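Local coordinates for Baccell_00875 (Bacteroides cellulosilyticus DSM 14838, PDB 5NO8), which probably cleaves L-rhamnose from the glucuronic acid it caps in complex arabinogalactan proteins, acting as a polysaccharide lyase, at residues Ile335-Phe348 and Asn645-Cys657. Residues are numbered along the deposited sequence; the frame is centred on the assembly and turned at random.
Sequences ISNTADLIRKRVDF and NLCLFFEDGKASC
E651 and S336 meet through both carboxylate oxygens. OE2 of E651 accepts a hydrogen bond from S336 N at 2.9 Å, from above the carboxylate plane, while OE1 accepts S336 OG on its syn side at 2.6 Å. The anti lone pair of that same OE1 receives K344 NZ in a 2.9 Å salt bridge, and NZ also donates to the backbone O of E651, 2.8 Å away. The lysine chain bends at chi3 (-74°), which turns NZ back onto both oxygens. Were E651 an alanine, S336 N and OG would probably lose the acceptor they have here, and K344 NZ would keep the backbone O but lose its carboxylate partner.

Farther along the helix, R345 NH1 points a nearly straight bond at G653 O (2.9 Å), in the carbonyl plane and close to the guanidinium plane. A655 CB sits over the centre of one guanidinium face, and R345 CG packs on F649 CD1 at 3.8 Å. Outside the two segments, D681 pairs with R345 NE and Q353 accepts from NH1. One water donates to both L341 O and F650 O, bridging the helix to the start of the turn. G653 CA lies 3.6 Å from K344 O; a CB here would clash with that oxygen and with F348 CB.

Apolar contacts join the same two segments. With chi1 at -168°, L341 swings its two methyls over the loop, CD2 against L646 CB and F649 CB and CD1 toward the carbonyl oxygens of F649 and F650. L646 CD1 meets T338 CG2 and I335 CD1, and K654 CG touches the F348 ring at CZ.

The type I turn from F650 to G653 thus docks on the first three turns of helix 338-352, N-capped by N337, and the residues just before it: a strand-to-helix junction between the β-sheet and helical parts of the chain.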
loop_
_atom_site.group_PDB
_atom_site.type_symbol
_atom_site.label_atom_id
_atom_site.label_comp_id
_atom_site.label_asym_id
_atom_site.label_seq_id
_atom_site.Cartn_x
_atom_site.Cartn_y
_atom_site.Cartn_z
ATOM N N ILE A 335 -10.827 14.203 -10.356
ATOM C CA ILE A 335 -9.747 14.979 -10.970
ATOM C C ILE A 335 -10.353 15.709 -12.185
ATOM O O ILE A 335 -11.412 15.323 -12.640
ATOM C CB ILE A 335 -8.547 14.095 -11.364
ATOM C CG1 ILE A 335 -8.924 13.108 -12.457
ATOM C CG2 ILE A 335 -7.998 13.355 -10.139
ATOM C CD1 ILE A 335 -7.736 12.349 -13.004
ATOM N N SER A 336 -9.667 16.719 -12.715
ATOM C CA SER A 336 -10.166 17.486 -13.864
ATOM C C SER A 336 -10.341 16.539 -15.029
ATOM O O SER A 336 -11.459 16.302 -15.502
ATOM C CB SER A 336 -9.174 18.604 -14.264
ATOM O OG SER A 336 -7.836 18.081 -14.502
ATOM N N ASN A 337 -9.219 15.995 -15.493
ATOM C CA ASN A 337 -9.208 14.841 -16.385
ATOM C C ASN A 337 -7.790 14.305 -16.493
ATOM O O ASN A 337 -6.810 15.038 -16.295
ATOM C CB ASN A 337 -9.770 15.122 -17.781
ATOM C CG ASN A 337 -8.877 16.014 -18.602
ATOM O OD1 ASN A 337 -7.962 15.552 -19.292
ATOM N ND2 ASN A 337 -9.149 17.300 -18.539
ATOM N N THR A 338 -7.725 13.026 -16.789
ATOM C CA THR A 338 -6.531 12.269 -16.648
ATOM C C THR A 338 -5.467 12.702 -17.610
ATOM O O THR A 338 -4.330 12.833 -17.216
ATOM C CB THR A 338 -6.815 10.773 -16.814
ATOM O OG1 THR A 338 -7.914 10.445 -15.955
ATOM C CG2 THR A 338 -5.636 9.968 -16.425
ATOM N N ALA A 339 -5.835 12.923 -18.873
ATOM C CA ALA A 339 -4.853 13.344 -19.861
ATOM C C ALA A 339 -4.175 14.656 -19.440
ATOM O O ALA A 339 -2.954 14.791 -19.557
ATOM C CB ALA A 339 -5.510 13.501 -21.249
ATOM N N ASP A 340 -4.970 15.629 -18.984
ATOM C CA ASP A 340 -4.434 16.922 -18.565
ATOM C C ASP A 340 -3.591 16.769 -17.289
ATOM O O ASP A 340 -2.618 17.508 -17.109
ATOM C CB ASP A 340 -5.540 17.958 -18.263
ATOM C CG ASP A 340 -6.259 18.478 -19.511
ATOM O OD1 ASP A 340 -5.796 18.231 -20.650
ATOM O OD2 ASP A 340 -7.316 19.155 -19.338
ATOM N N LEU A 341 -4.004 15.870 -16.392
ATOM C CA LEU A 341 -3.230 15.620 -15.161
ATOM C C LEU A 341 -1.795 15.199 -15.522
ATOM O O LEU A 341 -0.840 15.736 -14.988
ATOM C CB LEU A 341 -3.895 14.557 -14.274
ATOM C CG LEU A 341 -3.347 14.426 -12.844
ATOM C CD1 LEU A 341 -3.527 15.732 -12.063
ATOM C CD2 LEU A 341 -4.031 13.299 -12.076
ATOM N N ILE A 342 -1.680 14.264 -16.458
ATOM C CA ILE A 342 -0.393 13.733 -16.872
ATOM C C ILE A 342 0.412 14.802 -17.613
ATOM O O ILE A 342 1.587 14.947 -17.369
ATOM C CB ILE A 342 -0.553 12.458 -17.704
ATOM C CG1 ILE A 342 -1.215 11.363 -16.851
ATOM C CG2 ILE A 342 0.789 12.006 -18.272
ATOM C CD1 ILE A 342 -1.478 10.085 -17.611
ATOM N N ARG A 343 -0.244 15.556 -18.501
ATOM C CA ARG A 343 0.396 16.642 -19.222
ATOM C C ARG A 343 0.967 17.661 -18.262
ATOM O O ARG A 343 2.112 18.068 -18.412
ATOM C CB ARG A 343 -0.608 17.349 -20.135
ATOM C CG ARG A 343 0.018 18.472 -20.942
ATOM C CD ARG A 343 -1.014 19.441 -21.421
ATOM N NE ARG A 343 -1.151 20.510 -20.450
ATOM C CZ ARG A 343 -2.279 20.925 -19.899
ATOM N NH1 ARG A 343 -3.468 20.374 -20.190
ATOM N NH2 ARG A 343 -2.209 21.920 -19.035
ATOM N N LYS A 344 0.188 18.031 -17.248
ATOM C CA LYS A 344 0.649 19.020 -16.293
ATOM C C LYS A 344 1.841 18.490 -15.490
ATOM O O LYS A 344 2.760 19.238 -15.212
ATOM C CB LYS A 344 -0.477 19.458 -15.375
ATOM C CG LYS A 344 -1.473 20.364 -16.114
ATOM C CD LYS A 344 -2.511 20.958 -15.199
ATOM C CE LYS A 344 -3.559 19.953 -14.772
ATOM N NZ LYS A 344 -4.697 20.696 -14.145
ATOM N N ARG A 345 1.806 17.221 -15.125
ATOM C CA ARG A 345 2.906 16.634 -14.362
ATOM C C ARG A 345 4.202 16.627 -15.186
ATOM O O ARG A 345 5.258 17.008 -14.708
ATOM C CB ARG A 345 2.583 15.204 -13.923
ATOM C CG ARG A 345 3.722 14.491 -13.193
ATOM C CD ARG A 345 4.155 15.302 -11.993
ATOM N NE ARG A 345 5.360 14.793 -11.366
ATOM C CZ ARG A 345 6.187 15.538 -10.658
ATOM N NH1 ARG A 345 5.957 16.835 -10.410
ATOM N NH2 ARG A 345 7.276 14.967 -10.181
ATOM N N VAL A 346 4.080 16.182 -16.424
ATOM C CA VAL A 346 5.221 16.138 -17.325
ATOM C C VAL A 346 5.828 17.525 -17.503
ATOM O O VAL A 346 7.034 17.670 -17.431
ATOM C CB VAL A 346 4.809 15.450 -18.639
ATOM C CG1 VAL A 346 5.773 15.715 -19.775
ATOM C CG2 VAL A 346 4.662 13.953 -18.380
ATOM N N ASP A 347 4.986 18.540 -17.750
ATOM C CA ASP A 347 5.466 19.916 -17.880
ATOM C C ASP A 347 6.132 20.423 -16.619
ATOM O O ASP A 347 7.118 21.116 -16.698
ATOM C CB ASP A 347 4.344 20.866 -18.291
ATOM C CG ASP A 347 3.864 20.630 -19.742
ATOM O OD1 ASP A 347 4.593 20.017 -20.564
ATOM O OD2 ASP A 347 2.741 21.091 -20.068
ATOM N N PHE A 348 5.611 20.043 -15.450
ATOM C CA PHE A 348 6.237 20.414 -14.180
ATOM C C PHE A 348 7.625 19.793 -14.033
ATOM O O PHE A 348 8.558 20.475 -13.579
ATOM C CB PHE A 348 5.353 20.022 -12.992
ATOM C CG PHE A 348 5.720 20.720 -11.717
ATOM C CD1 PHE A 348 6.743 20.222 -10.913
ATOM C CD2 PHE A 348 5.036 21.844 -11.288
ATOM C CE1 PHE A 348 7.115 20.862 -9.743
ATOM C CE2 PHE A 348 5.397 22.487 -10.102
ATOM C CZ PHE A 348 6.443 22.006 -9.336
ATOM N N ASN A 645 -3.536 5.273 -8.092
ATOM C CA ASN A 645 -2.323 5.986 -7.822
ATOM C C ASN A 645 -2.296 7.401 -8.396
ATOM O O ASN A 645 -1.381 8.162 -8.134
ATOM C CB ASN A 645 -1.109 5.184 -8.274
ATOM C CG ASN A 645 -0.715 4.114 -7.301
ATOM O OD1 ASN A 645 0.298 4.263 -6.612
ATOM N ND2 ASN A 645 -1.470 3.020 -7.259
ATOM N N LEU A 646 -3.311 7.786 -9.153
ATOM C CA LEU A 646 -3.373 9.155 -9.651
ATOM C C LEU A 646 -3.502 10.190 -8.565
ATOM O O LEU A 646 -3.218 11.355 -8.815
ATOM C CB LEU A 646 -4.503 9.349 -10.663
ATOM C CG LEU A 646 -4.343 8.588 -11.974
ATOM C CD1 LEU A 646 -5.629 8.720 -12.761
ATOM C CD2 LEU A 646 -3.140 9.094 -12.756
ATOM N N CYS A 647 -3.908 9.791 -7.353
ATOM C CA CYS A 647 -4.006 10.749 -6.258
ATOM C C CYS A 647 -2.668 11.352 -5.839
ATOM O O CYS A 647 -2.655 12.380 -5.184
ATOM C CB CYS A 647 -4.713 10.149 -5.066
ATOM S SG CYS A 647 -3.757 8.843 -4.259
ATOM N N LEU A 648 -1.553 10.772 -6.281
ATOM C CA LEU A 648 -0.219 11.303 -5.959
ATOM C C LEU A 648 0.175 12.511 -6.808
ATOM O O LEU A 648 1.242 13.075 -6.611
ATOM C CB LEU A 648 0.814 10.199 -6.135
ATOM C CG LEU A 648 0.664 8.968 -5.239
ATOM C CD1 LEU A 648 1.511 7.840 -5.801
ATOM C CD2 LEU A 648 1.014 9.280 -3.794
ATOM N N PHE A 649 -0.668 12.879 -7.774
ATOM C CA PHE A 649 -0.390 13.931 -8.758
ATOM C C PHE A 649 -1.478 14.976 -8.651
ATOM O O PHE A 649 -2.675 14.633 -8.624
ATOM C CB PHE A 649 -0.354 13.295 -10.160
ATOM C CG PHE A 649 0.638 12.185 -10.235
ATOM C CD1 PHE A 649 1.983 12.467 -10.446
ATOM C CD2 PHE A 649 0.251 10.873 -10.008
ATOM C CE1 PHE A 649 2.928 11.447 -10.413
ATOM C CE2 PHE A 649 1.199 9.850 -9.989
ATOM C CZ PHE A 649 2.536 10.149 -10.196
ATOM N N PHE A 650 -1.055 16.226 -8.544
ATOM C CA PHE A 650 -1.945 17.335 -8.278
ATOM C C PHE A 650 -2.183 18.200 -9.517
ATOM O O PHE A 650 -1.411 18.157 -10.496
ATOM C CB PHE A 650 -1.375 18.146 -7.104
ATOM C CG PHE A 650 -0.991 17.274 -5.921
ATOM C CD1 PHE A 650 -1.923 16.385 -5.375
ATOM C CD2 PHE A 650 0.298 17.268 -5.440
ATOM C CE1 PHE A 650 -1.574 15.549 -4.323
ATOM C CE2 PHE A 650 0.660 16.449 -4.380
ATOM C CZ PHE A 650 -0.286 15.577 -3.831
ATOM N N GLU A 651 -3.221 19.019 -9.452
ATOM C CA GLU A 651 -3.706 19.749 -10.627
ATOM C C GLU A 651 -2.808 20.901 -11.033
ATOM O O GLU A 651 -3.041 21.486 -12.077
ATOM C CB GLU A 651 -5.125 20.281 -10.419
ATOM C CG GLU A 651 -6.175 19.199 -10.187
ATOM C CD GLU A 651 -6.575 18.424 -11.416
ATOM O OE1 GLU A 651 -6.223 18.844 -12.561
ATOM O OE2 GLU A 651 -7.270 17.385 -11.223
ATOM N N ASP A 652 -1.821 21.251 -10.211
ATOM C CA ASP A 652 -0.788 22.213 -10.618
ATOM C C ASP A 652 0.481 21.555 -11.137
ATOM O O ASP A 652 1.471 22.245 -11.320
ATOM C CB ASP A 652 -0.468 23.175 -9.453
ATOM C CG ASP A 652 -0.034 22.447 -8.171
ATOM O OD1 ASP A 652 -0.007 21.186 -8.134
ATOM O OD2 ASP A 652 0.229 23.153 -7.165
ATOM N N GLY A 653 0.474 20.234 -11.310
ATOM C CA GLY A 653 1.619 19.507 -11.811
ATOM C C GLY A 653 2.551 18.985 -10.742
ATOM O O GLY A 653 3.468 18.260 -11.066
ATOM N N LYS A 654 2.339 19.379 -9.482
ATOM C CA LYS A 654 3.162 18.877 -8.373
ATOM C C LYS A 654 2.790 17.411 -8.113
ATOM O O LYS A 654 1.742 16.916 -8.564
ATOM C CB LYS A 654 2.961 19.723 -7.118
ATOM C CG LYS A 654 3.626 21.082 -7.214
ATOM C CD LYS A 654 3.314 21.963 -5.999
ATOM C CE LYS A 654 4.170 23.227 -5.974
ATOM N NZ LYS A 654 3.934 24.019 -4.737
ATOM N N ALA A 655 3.652 16.711 -7.382
ATOM C CA ALA A 655 3.407 15.333 -7.055
ATOM C C ALA A 655 3.963 15.035 -5.661
ATOM O O ALA A 655 4.781 15.802 -5.139
ATOM C CB ALA A 655 4.041 14.420 -8.070
ATOM N N SER A 656 3.522 13.922 -5.110
ATOM C CA SER A 656 3.982 13.488 -3.782
ATOM C C SER A 656 4.546 12.070 -3.807
ATOM O O SER A 656 3.968 11.178 -4.417
ATOM C CB SER A 656 2.827 13.569 -2.783
ATOM O OG SER A 656 3.214 12.992 -1.543
ATOM N N CYS A 657 5.625 11.858 -3.048
ATOM C CA CYS A 657 6.263 10.544 -2.969
ATOM C C CYS A 657 5.525 9.515 -2.126
ATOM O O CYS A 657 5.835 8.336 -2.240
ATOM C CB CYS A 657 7.720 10.667 -2.495
ATOM S SG CYS A 657 7.905 11.183 -0.799
HETATM O O HOH W 1 0.134 16.545 -11.998
#